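Local structure of phosphatidylethanolamine-binding protein (Plasmodium vivax, 2GZQ) at residues E21-V27 with R139-I143; L81-D85 with F172-A178; F88-R92 with T135-R139. The protein probably binds phosphatidylethanolamine and related phospholipid head groups, as a malaria-parasite member of a widespread lipid-binding family. One frame throughout, in Å; residues are numbered along the deposited sequence. Where two conformers were deposited one is given.

Interaction 1. Residues E21-V27 with R139-I143; sequences EKIIPHV and RISFI
The guanidinium of Arg-139 and the imidazole of His-26 meet at their edges with their planes nearly perpendicular (87°), while the CB of Lys-22 lies over one face of the histidine ring, toward its rim. Arg-139 closes the Gly-x-His-Arg motif characteristic of the phosphatidylethanolamine-binding protein family, and here it ties strand 138-148 to the N-terminal segment. Both terminal nitrogens converge end-on on one acceptor: NH2 of Arg-139 is 2.9 Å from ND1 of His-26, and NH1 of Arg-139 is 3.2 Å from the same ND1. That nitrogen lies in the guanidinium plane; seen from the imidazole, the donors are tilted out of the ring. Acceptance at ND1 is consistent with a neutral ring protonated at NE2.

NH1 also bonds to the backbone, with Arg-139 NH1 2.9 Å from Glu-21 O and in the carbonyl plane, although the bond is bent (139°). Lys-22, with positive phi, forms a Schellman motif where the preceding helix ends, and the carbonyl of Glu-21, beside this helix end, probably helps to stabilise the cation. A bend at chi3 (-69°) turns the guanidinium toward this corner, and Asp-87 gives NH2 a salt bridge. Farther along the strand the contact becomes apolar. Val-27 and Ile-143 reach out tip to tip, with CG1 of Val-27 4.0 Å from CD1 of Ile-143.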
loop_
_atom_site.group_PDB
_atom_site.type_symbol
_atom_site.label_atom_id
_atom_site.label_comp_id
_atom_site.label_asym_id
_atom_site.label_seq_id
_atom_site.Cartn_x
_atom_site.Cartn_y
_atom_site.Cartn_z
ATOM N N GLU A 21 5.234 6.942 -14.937
ATOM C CA GLU A 21 5.778 5.713 -14.345
ATOM C C GLU A 21 4.902 4.487 -14.573
ATOM O O GLU A 21 5.244 3.380 -14.134
ATOM C CB GLU A 21 6.024 5.909 -12.848
ATOM C CG GLU A 21 6.953 7.069 -12.576
ATOM C CD GLU A 21 8.351 6.869 -13.126
ATOM O OE1 GLU A 21 8.834 5.713 -13.204
ATOM O OE2 GLU A 21 8.994 7.869 -13.521
ATOM N N LYS A 22 3.791 4.692 -15.273
ATOM C CA LYS A 22 2.790 3.665 -15.570
ATOM C C LYS A 22 2.110 3.081 -14.333
ATOM O O LYS A 22 1.461 2.039 -14.410
ATOM C CB LYS A 22 3.357 2.589 -16.471
ATOM C CG LYS A 22 3.738 3.190 -17.824
ATOM C CD LYS A 22 3.976 2.187 -18.925
ATOM C CE LYS A 22 4.342 2.928 -20.190
ATOM N NZ LYS A 22 5.331 4.018 -19.930
ATOM N N ILE A 23 2.199 3.788 -13.226
ATOM C CA ILE A 23 1.366 3.467 -12.109
ATOM C C ILE A 23 -0.122 3.621 -12.454
ATOM O O ILE A 23 -0.942 2.825 -12.015
ATOM C CB ILE A 23 1.874 4.236 -10.912
ATOM C CG1 ILE A 23 3.259 3.686 -10.571
ATOM C CG2 ILE A 23 0.930 4.157 -9.760
ATOM C CD1 ILE A 23 4.054 4.569 -9.691
ATOM N N ILE A 24 -0.444 4.583 -13.298
ATOM C CA ILE A 24 -1.650 4.507 -14.104
ATOM C C ILE A 24 -1.152 4.057 -15.479
ATOM O O ILE A 24 -0.315 4.757 -16.077
ATOM C CB ILE A 24 -2.300 5.926 -14.252
ATOM C CG1 ILE A 24 -2.727 6.436 -12.882
ATOM C CG2 ILE A 24 -3.426 5.912 -15.250
ATOM C CD1 ILE A 24 -3.059 7.926 -12.865
ATOM N N PRO A 25 -1.637 2.927 -16.018
ATOM C CA PRO A 25 -2.767 2.111 -15.546
ATOM C C PRO A 25 -2.448 0.830 -14.770
ATOM O O PRO A 25 -3.360 0.073 -14.508
ATOM C CB PRO A 25 -3.407 1.704 -16.863
ATOM C CG PRO A 25 -2.239 1.487 -17.769
ATOM C CD PRO A 25 -1.202 2.500 -17.370
ATOM N N HIS A 26 -1.191 0.562 -14.422
ATOM C CA HIS A 26 -0.810 -0.756 -13.877
ATOM C C HIS A 26 -1.330 -0.979 -12.473
ATOM O O HIS A 26 -1.643 -2.125 -12.110
ATOM C CB HIS A 26 0.688 -0.955 -13.864
ATOM C CG HIS A 26 1.275 -1.049 -15.215
ATOM N ND1 HIS A 26 2.635 -1.050 -15.420
ATOM C CD2 HIS A 26 0.703 -1.149 -16.437
ATOM C CE1 HIS A 26 2.885 -1.137 -16.711
ATOM N NE2 HIS A 26 1.722 -1.207 -17.347
ATOM N N VAL A 27 -1.382 0.086 -11.673
ATOM C CA VAL A 27 -1.908 0.011 -10.318
ATOM C C VAL A 27 -3.300 0.623 -10.224
ATOM O O VAL A 27 -4.204 0.015 -9.654
ATOM C CB VAL A 27 -0.939 0.722 -9.322
ATOM C CG1 VAL A 27 -1.528 0.792 -7.937
ATOM C CG2 VAL A 27 0.384 0.050 -9.305
ATOM N N ARG A 139 7.948 -1.552 -8.344
ATOM C CA ARG A 139 7.313 -0.333 -7.843
ATOM C C ARG A 139 6.521 -0.652 -6.580
ATOM O O ARG A 139 5.304 -0.794 -6.624
ATOM C CB ARG A 139 6.424 0.249 -8.948
ATOM C CG ARG A 139 7.238 0.670 -10.182
ATOM C CD ARG A 139 6.375 0.908 -11.399
ATOM N NE ARG A 139 5.811 -0.348 -11.874
ATOM C CZ ARG A 139 4.918 -0.447 -12.850
ATOM N NH1 ARG A 139 4.468 0.637 -13.490
ATOM N NH2 ARG A 139 4.467 -1.634 -13.190
ATOM N N ILE A 140 7.222 -0.754 -5.463
ATOM C CA ILE A 140 6.611 -1.067 -4.180
ATOM C C ILE A 140 5.763 0.148 -3.772
ATOM O O ILE A 140 6.273 1.258 -3.651
ATOM C CB ILE A 140 7.693 -1.402 -3.155
ATOM C CG1 ILE A 140 8.549 -2.594 -3.600
ATOM C CG2 ILE A 140 7.066 -1.622 -1.787
ATOM C CD1 ILE A 140 7.825 -3.837 -3.860
ATOM N N SER A 141 4.464 -0.075 -3.631
ATOM C CA SER A 141 3.489 0.983 -3.585
ATOM C C SER A 141 2.646 0.936 -2.328
ATOM O O SER A 141 2.323 -0.137 -1.796
ATOM C CB SER A 141 2.574 0.863 -4.791
ATOM O OG SER A 141 3.264 1.014 -6.032
ATOM N N PHE A 142 2.254 2.125 -1.878
ATOM C CA PHE A 142 1.430 2.310 -0.696
ATOM C C PHE A 142 0.189 3.074 -1.111
ATOM O O PHE A 142 0.292 4.190 -1.591
ATOM C CB PHE A 142 2.198 3.102 0.362
ATOM C CG PHE A 142 3.407 2.395 0.919
ATOM C CD1 PHE A 142 4.575 2.354 0.209
ATOM C CD2 PHE A 142 3.366 1.796 2.157
ATOM C CE1 PHE A 142 5.702 1.741 0.735
ATOM C CE2 PHE A 142 4.497 1.167 2.686
ATOM C CZ PHE A 142 5.634 1.136 1.951
ATOM N N ILE A 143 -0.990 2.492 -0.908
ATOM C CA ILE A 143 -2.250 3.094 -1.304
ATOM C C ILE A 143 -3.082 3.368 -0.045
ATOM O O ILE A 143 -3.336 2.462 0.760
ATOM C CB ILE A 143 -3.052 2.157 -2.215
ATOM C CG1 ILE A 143 -2.245 1.738 -3.452
ATOM C CG2 ILE A 143 -4.367 2.813 -2.613
ATOM C CD1 ILE A 143 -2.783 0.534 -4.169
#

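Interaction 2. Residues L81-D85 with F172-A178; sequences LFMID and FNNCQSA
Phe-172 drives its edge into the face of Phe-82 in a T-shaped stack, the ring planes 74° apart and the centroids separated by 5.0 Å. The atom at the front is CZ of Phe-172, which stands over the centre of the Phe-82 ring, 3.8 Å from CG of Phe-82 and almost as near to the other five ring carbons. Its C-H therefore points into the pi cloud and not at any single atom.

Aliphatic contacts fill in beside the stack. CG2 of Ile-84 meets the edge of the same phenyl group in its plane, 3.7 Å from CE2 of Phe-172. The chi1 of Ile-84, near 60°, sets CG2 anti to the carbonyl carbon and sends this branch to the ring. Ala-178 completes the cluster: its CB is 4.1 Å from CD2 of Phe-82 and 4.2 Å from CG2 of Ile-84, while its CA lies over one face of the Phe-172 ring, toward the rim.

Phe-82 and Ile-84 are alternate residues of strand 77-85, in the middle of the six-stranded sheet, and point to the same side of it. Phe-172, Asn-173 and Asn-174 all have positive phi and psi, forming a short, weakly bonded left-handed helix, an element thought to form part of a functional motif in this protein.

Polar interactions shape the backbone behind the apolar groups. Cys-175 N returns to Phe-172 O at 2.9 Å, closing a turn over the left-handed residues Asn-173 and Asn-174. Ser-177 caps helix 178-184 through its OG, which bonds to Asn-180 N, and Asp-98 accepts from the backbone N of Ala-178.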
loop_
_atom_site.group_PDB
_atom_site.type_symbol
_atom_site.label_atom_id
_atom_site.label_comp_id
_atom_site.label_asym_id
_atom_site.label_seq_id
_atom_site.Cartn_x
_atom_site.Cartn_y
_atom_site.Cartn_z
ATOM N N LEU A 81 -4.734 1.246 4.687
ATOM C CA LEU A 81 -3.464 1.349 3.977
ATOM C C LEU A 81 -3.066 -0.033 3.495
ATOM O O LEU A 81 -3.043 -0.988 4.275
ATOM C CB LEU A 81 -2.415 1.893 4.945
ATOM C CG LEU A 81 -1.002 2.043 4.400
ATOM C CD1 LEU A 81 -0.889 2.916 3.184
ATOM C CD2 LEU A 81 -0.084 2.579 5.477
ATOM N N PHE A 82 -2.730 -0.120 2.214
ATOM C CA PHE A 82 -2.239 -1.341 1.621
ATOM C C PHE A 82 -0.827 -1.070 1.099
ATOM O O PHE A 82 -0.608 -0.029 0.450
ATOM C CB PHE A 82 -3.096 -1.767 0.410
ATOM C CG PHE A 82 -4.535 -2.094 0.715
ATOM C CD1 PHE A 82 -4.916 -2.785 1.840
ATOM C CD2 PHE A 82 -5.545 -1.723 -0.164
ATOM C CE1 PHE A 82 -6.247 -3.088 2.061
ATOM C CE2 PHE A 82 -6.835 -2.047 0.060
ATOM C CZ PHE A 82 -7.205 -2.702 1.166
HETATM N N MSE A 83 0.102 -1.993 1.307
HETATM C CA MSE A 83 1.336 -1.975 0.597
HETATM C C MSE A 83 1.396 -3.178 -0.336
HETATM O O MSE A 83 1.118 -4.313 0.084
HETATM C CB MSE A 83 2.419 -2.045 1.626
HETATM C CG MSE A 83 3.767 -2.068 1.071
HETATM SE SE MSE A 83 4.841 -2.673 2.491
HETATM C CE MSE A 83 6.524 -2.835 1.545
ATOM N N ILE A 84 1.722 -2.914 -1.601
ATOM C CA ILE A 84 1.683 -3.914 -2.655
ATOM C C ILE A 84 2.938 -3.892 -3.509
ATOM O O ILE A 84 3.628 -2.882 -3.614
ATOM C CB ILE A 84 0.459 -3.785 -3.571
ATOM C CG1 ILE A 84 0.449 -2.430 -4.246
ATOM C CG2 ILE A 84 -0.817 -4.025 -2.805
ATOM C CD1 ILE A 84 -0.392 -2.377 -5.475
ATOM N N ASP A 85 3.182 -5.007 -4.178
ATOM C CA ASP A 85 4.108 -5.084 -5.302
ATOM C C ASP A 85 3.326 -5.445 -6.561
ATOM O O ASP A 85 2.899 -6.593 -6.702
ATOM C CB ASP A 85 5.188 -6.121 -5.017
ATOM C CG ASP A 85 6.256 -6.169 -6.097
ATOM O OD1 ASP A 85 7.170 -7.026 -5.993
ATOM O OD2 ASP A 85 6.175 -5.340 -7.027
ATOM N N PHE A 172 -3.557 -10.453 -4.567
ATOM C CA PHE A 172 -4.304 -9.751 -3.545
ATOM C C PHE A 172 -5.397 -10.628 -2.933
ATOM O O PHE A 172 -6.588 -10.348 -3.016
ATOM C CB PHE A 172 -4.824 -8.398 -4.039
ATOM C CG PHE A 172 -4.960 -7.375 -2.950
ATOM C CD1 PHE A 172 -5.951 -7.471 -1.991
ATOM C CD2 PHE A 172 -4.043 -6.347 -2.828
ATOM C CE1 PHE A 172 -6.056 -6.530 -0.977
ATOM C CE2 PHE A 172 -4.137 -5.414 -1.790
ATOM C CZ PHE A 172 -5.145 -5.502 -0.873
ATOM N N ASN A 173 -4.969 -11.720 -2.331
ATOM C CA ASN A 173 -5.890 -12.653 -1.685
ATOM C C ASN A 173 -6.966 -13.130 -2.609
ATOM O O ASN A 173 -8.122 -13.284 -2.236
ATOM C CB ASN A 173 -6.511 -12.087 -0.419
ATOM C CG ASN A 173 -7.130 -13.178 0.422
ATOM O OD1 ASN A 173 -6.593 -14.278 0.442
ATOM N ND2 ASN A 173 -8.309 -12.917 1.050
ATOM N N ASN A 174 -6.578 -13.404 -3.842
ATOM C CA ASN A 174 -7.486 -13.864 -4.895
ATOM C C ASN A 174 -8.581 -12.840 -5.207
ATOM O O ASN A 174 -9.679 -13.227 -5.636
ATOM C CB ASN A 174 -8.117 -15.224 -4.526
ATOM C CG ASN A 174 -7.131 -16.376 -4.601
ATOM O OD1 ASN A 174 -7.126 -17.254 -3.743
ATOM N ND2 ASN A 174 -6.277 -16.345 -5.600
ATOM N N CYS A 175 -8.292 -11.554 -5.000
ATOM C CA CYS A 175 -9.156 -10.479 -5.495
ATOM C C CYS A 175 -8.471 -9.646 -6.582
ATOM O O CYS A 175 -8.999 -8.597 -7.010
ATOM C CB CYS A 175 -9.614 -9.572 -4.362
ATOM S SG CYS A 175 -10.524 -10.436 -3.071
ATOM N N GLN A 176 -7.320 -10.136 -7.012
ATOM C CA GLN A 176 -6.545 -9.643 -8.147
ATOM C C GLN A 176 -5.738 -8.394 -7.793
ATOM O O GLN A 176 -4.518 -8.441 -7.845
ATOM C CB GLN A 176 -7.408 -9.464 -9.387
ATOM C CG GLN A 176 -8.284 -10.672 -9.660
ATOM C CD GLN A 176 -7.526 -11.987 -9.621
ATOM O OE1 GLN A 176 -6.515 -12.138 -10.294
ATOM N NE2 GLN A 176 -8.045 -12.960 -8.860
ATOM N N SER A 177 -6.393 -7.295 -7.429
ATOM C CA SER A 177 -5.700 -6.033 -7.240
ATOM C C SER A 177 -6.214 -5.253 -6.052
ATOM O O SER A 177 -7.385 -5.399 -5.664
ATOM C CB SER A 177 -5.819 -5.161 -8.479
ATOM O OG SER A 177 -7.134 -4.707 -8.674
ATOM N N ALA A 178 -5.347 -4.407 -5.512
ATOM C CA ALA A 178 -5.751 -3.472 -4.478
ATOM C C ALA A 178 -6.892 -2.586 -4.970
ATOM O O ALA A 178 -7.858 -2.373 -4.264
ATOM C CB ALA A 178 -4.591 -2.635 -4.064
#

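Interaction 3. Residues F88-R92 with T135-R139; sequences FPSRR and TGLHR
The directions of 89-91 and 135-139 lie 73° apart, and one nearly straight backbone hydrogen bond, Arg-91 N to Thr-135 O at 3.1 Å, joins the two segments. Gly-136 follows with positive phi, and its CA is 4.3 Å from CB of Arg-91. The Arg-91 side chain bends at chi2 (62°) and runs beside the opposite backbone. Its NH1 donates to Leu-137 O at 2.9 Å; the acceptor is in the guanidinium plane, but the donor sits above the carbonyl plane.

The two segments bring together the Asp-Pro-Asp-x-Pro and Gly-x-His-Arg motifs that border the ligand pocket in this family; the first ends at Pro-89, which follows a cis peptide bond. Arg-91, just beyond, lays its guanidinium flat on that of Arg-139, planes 6° apart and centres 3.9 Å apart, with NE of Arg-139 over the middle of the face. Asp-87, which also has a long, weak ion pair with Arg-91, probably offsets the like charges.

The histidine meets the loop through its edge. CE1 of His-138 approaches Pro-89 O to 3.2 Å, while NE2 of His-138 donates to OG1 of Thr-135 at 2.9 Å and ND1 bonds to Asp-85. That OG1 is also hydrogen-bonded to Lys-132 O. CB of Ser-90 packs 3.6 Å from CB of Thr-135.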
loop_
_atom_site.group_PDB
_atom_site.type_symbol
_atom_site.label_atom_id
_atom_site.label_comp_id
_atom_site.label_asym_id
_atom_site.label_seq_id
_atom_site.Cartn_x
_atom_site.Cartn_y
_atom_site.Cartn_z
ATOM N N PHE A 88 5.279 -8.315 -9.249
ATOM C CA PHE A 88 5.624 -9.593 -8.630
ATOM C C PHE A 88 5.189 -10.755 -9.495
ATOM O O PHE A 88 4.043 -10.773 -9.937
ATOM C CB PHE A 88 4.906 -9.709 -7.282
ATOM C CG PHE A 88 5.214 -10.978 -6.566
ATOM C CD1 PHE A 88 4.487 -12.114 -6.803
ATOM C CD2 PHE A 88 6.275 -11.042 -5.672
ATOM C CE1 PHE A 88 4.792 -13.299 -6.161
ATOM C CE2 PHE A 88 6.580 -12.236 -5.032
ATOM C CZ PHE A 88 5.841 -13.354 -5.287
ATOM N N PRO A 89 6.046 -11.759 -9.672
ATOM C CA PRO A 89 7.402 -11.879 -9.170
ATOM C C PRO A 89 8.425 -11.030 -9.876
ATOM O O PRO A 89 9.520 -10.827 -9.333
ATOM C CB PRO A 89 7.726 -13.369 -9.326
ATOM C CG PRO A 89 6.765 -13.892 -10.273
ATOM C CD PRO A 89 5.584 -12.980 -10.329
ATOM N N SER A 90 8.132 -10.589 -11.091
ATOM C CA SER A 90 9.075 -9.740 -11.794
ATOM C C SER A 90 8.364 -8.663 -12.563
ATOM O O SER A 90 7.163 -8.766 -12.892
ATOM C CB SER A 90 9.930 -10.530 -12.759
ATOM O OG SER A 90 9.153 -10.945 -13.862
ATOM N N ARG A 91 9.122 -7.621 -12.877
ATOM C CA ARG A 91 8.619 -6.504 -13.631
ATOM C C ARG A 91 8.161 -6.923 -15.036
ATOM O O ARG A 91 7.130 -6.469 -15.515
ATOM C CB ARG A 91 9.706 -5.433 -13.711
ATOM C CG ARG A 91 9.316 -4.162 -14.430
ATOM C CD ARG A 91 8.182 -3.451 -13.732
ATOM N NE ARG A 91 7.952 -2.151 -14.330
ATOM C CZ ARG A 91 8.587 -1.028 -13.989
ATOM N NH1 ARG A 91 9.490 -0.995 -12.995
ATOM N NH2 ARG A 91 8.291 0.090 -14.622
ATOM N N ARG A 92 8.918 -7.799 -15.679
ATOM C CA ARG A 92 8.607 -8.267 -17.031
ATOM C C ARG A 92 7.461 -9.266 -17.064
ATOM O O ARG A 92 6.744 -9.348 -18.052
ATOM C CB ARG A 92 9.841 -8.930 -17.633
ATOM C CG ARG A 92 11.025 -8.015 -17.756
ATOM C CD ARG A 92 12.260 -8.737 -18.290
ATOM N NE ARG A 92 13.379 -7.811 -18.320
ATOM C CZ ARG A 92 14.042 -7.485 -19.413
ATOM N NH1 ARG A 92 13.711 -8.036 -20.571
ATOM N NH2 ARG A 92 15.028 -6.609 -19.337
ATOM N N THR A 135 15.032 -9.595 -11.495
ATOM C CA THR A 135 13.591 -9.414 -11.721
ATOM C C THR A 135 13.185 -7.965 -11.907
ATOM O O THR A 135 12.011 -7.621 -11.756
ATOM C CB THR A 135 12.768 -10.028 -10.593
ATOM O OG1 THR A 135 13.065 -9.385 -9.336
ATOM C CG2 THR A 135 13.060 -11.516 -10.500
ATOM N N GLY A 136 14.141 -7.113 -12.261
ATOM C CA GLY A 136 13.844 -5.730 -12.612
ATOM C C GLY A 136 13.586 -4.868 -11.383
ATOM O O GLY A 136 13.799 -5.283 -10.244
ATOM N N LEU A 137 13.152 -3.636 -11.609
ATOM C CA LEU A 137 12.775 -2.728 -10.549
ATOM C C LEU A 137 11.297 -2.933 -10.234
ATOM O O LEU A 137 10.434 -2.943 -11.129
ATOM C CB LEU A 137 13.026 -1.291 -10.984
ATOM C CG LEU A 137 14.488 -0.906 -11.080
ATOM C CD1 LEU A 137 14.643 0.306 -11.999
ATOM C CD2 LEU A 137 15.024 -0.598 -9.701
ATOM N N HIS A 138 10.992 -3.087 -8.972
ATOM C CA HIS A 138 9.632 -3.271 -8.483
ATOM C C HIS A 138 9.118 -1.977 -7.902
ATOM O O HIS A 138 9.785 -1.383 -7.042
ATOM C CB HIS A 138 9.613 -4.341 -7.409
ATOM C CG HIS A 138 10.019 -5.703 -7.869
ATOM N ND1 HIS A 138 9.263 -6.822 -7.606
ATOM C CD2 HIS A 138 11.121 -6.138 -8.526
ATOM C CE1 HIS A 138 9.868 -7.888 -8.103
ATOM N NE2 HIS A 138 10.990 -7.497 -8.683
ATOM N N ARG A 139 7.948 -1.552 -8.344
ATOM C CA ARG A 139 7.313 -0.333 -7.843
ATOM C C ARG A 139 6.521 -0.652 -6.580
ATOM O O ARG A 139 5.304 -0.794 -6.624
ATOM C CB ARG A 139 6.424 0.249 -8.948
ATOM C CG ARG A 139 7.238 0.670 -10.182
ATOM C CD ARG A 139 6.375 0.908 -11.399
ATOM N NE ARG A 139 5.811 -0.348 -11.874
ATOM C CZ ARG A 139 4.918 -0.447 -12.850
ATOM N NH1 ARG A 139 4.468 0.637 -13.490
ATOM N NH2 ARG A 139 4.467 -1.634 -13.190
#

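Interactions 1 and 3 share Arg-139, at the start of strand 138-148, and their centres lie about 12 Å apart. Interaction 2, about 12 Å from interaction 1 and about 16 Å from interaction 3, rests on strand 77-85, the antiparallel neighbour of that strand in the six-stranded sheet. Along the chain the order is 21-27, 81-85, 88-92, 135-143 and 172-178, so interactions 1 and 2 interleave, while 88-92 and 135-139 fall between the two halves of interaction 2. Backbone bonds link Ser-141 with Ile-84 and Ile-143 with Phe-82. The Asp-85 to His-138 bond couples interactions 2 and 3, connecting family motifs that probably frame the lipid head-group pocket.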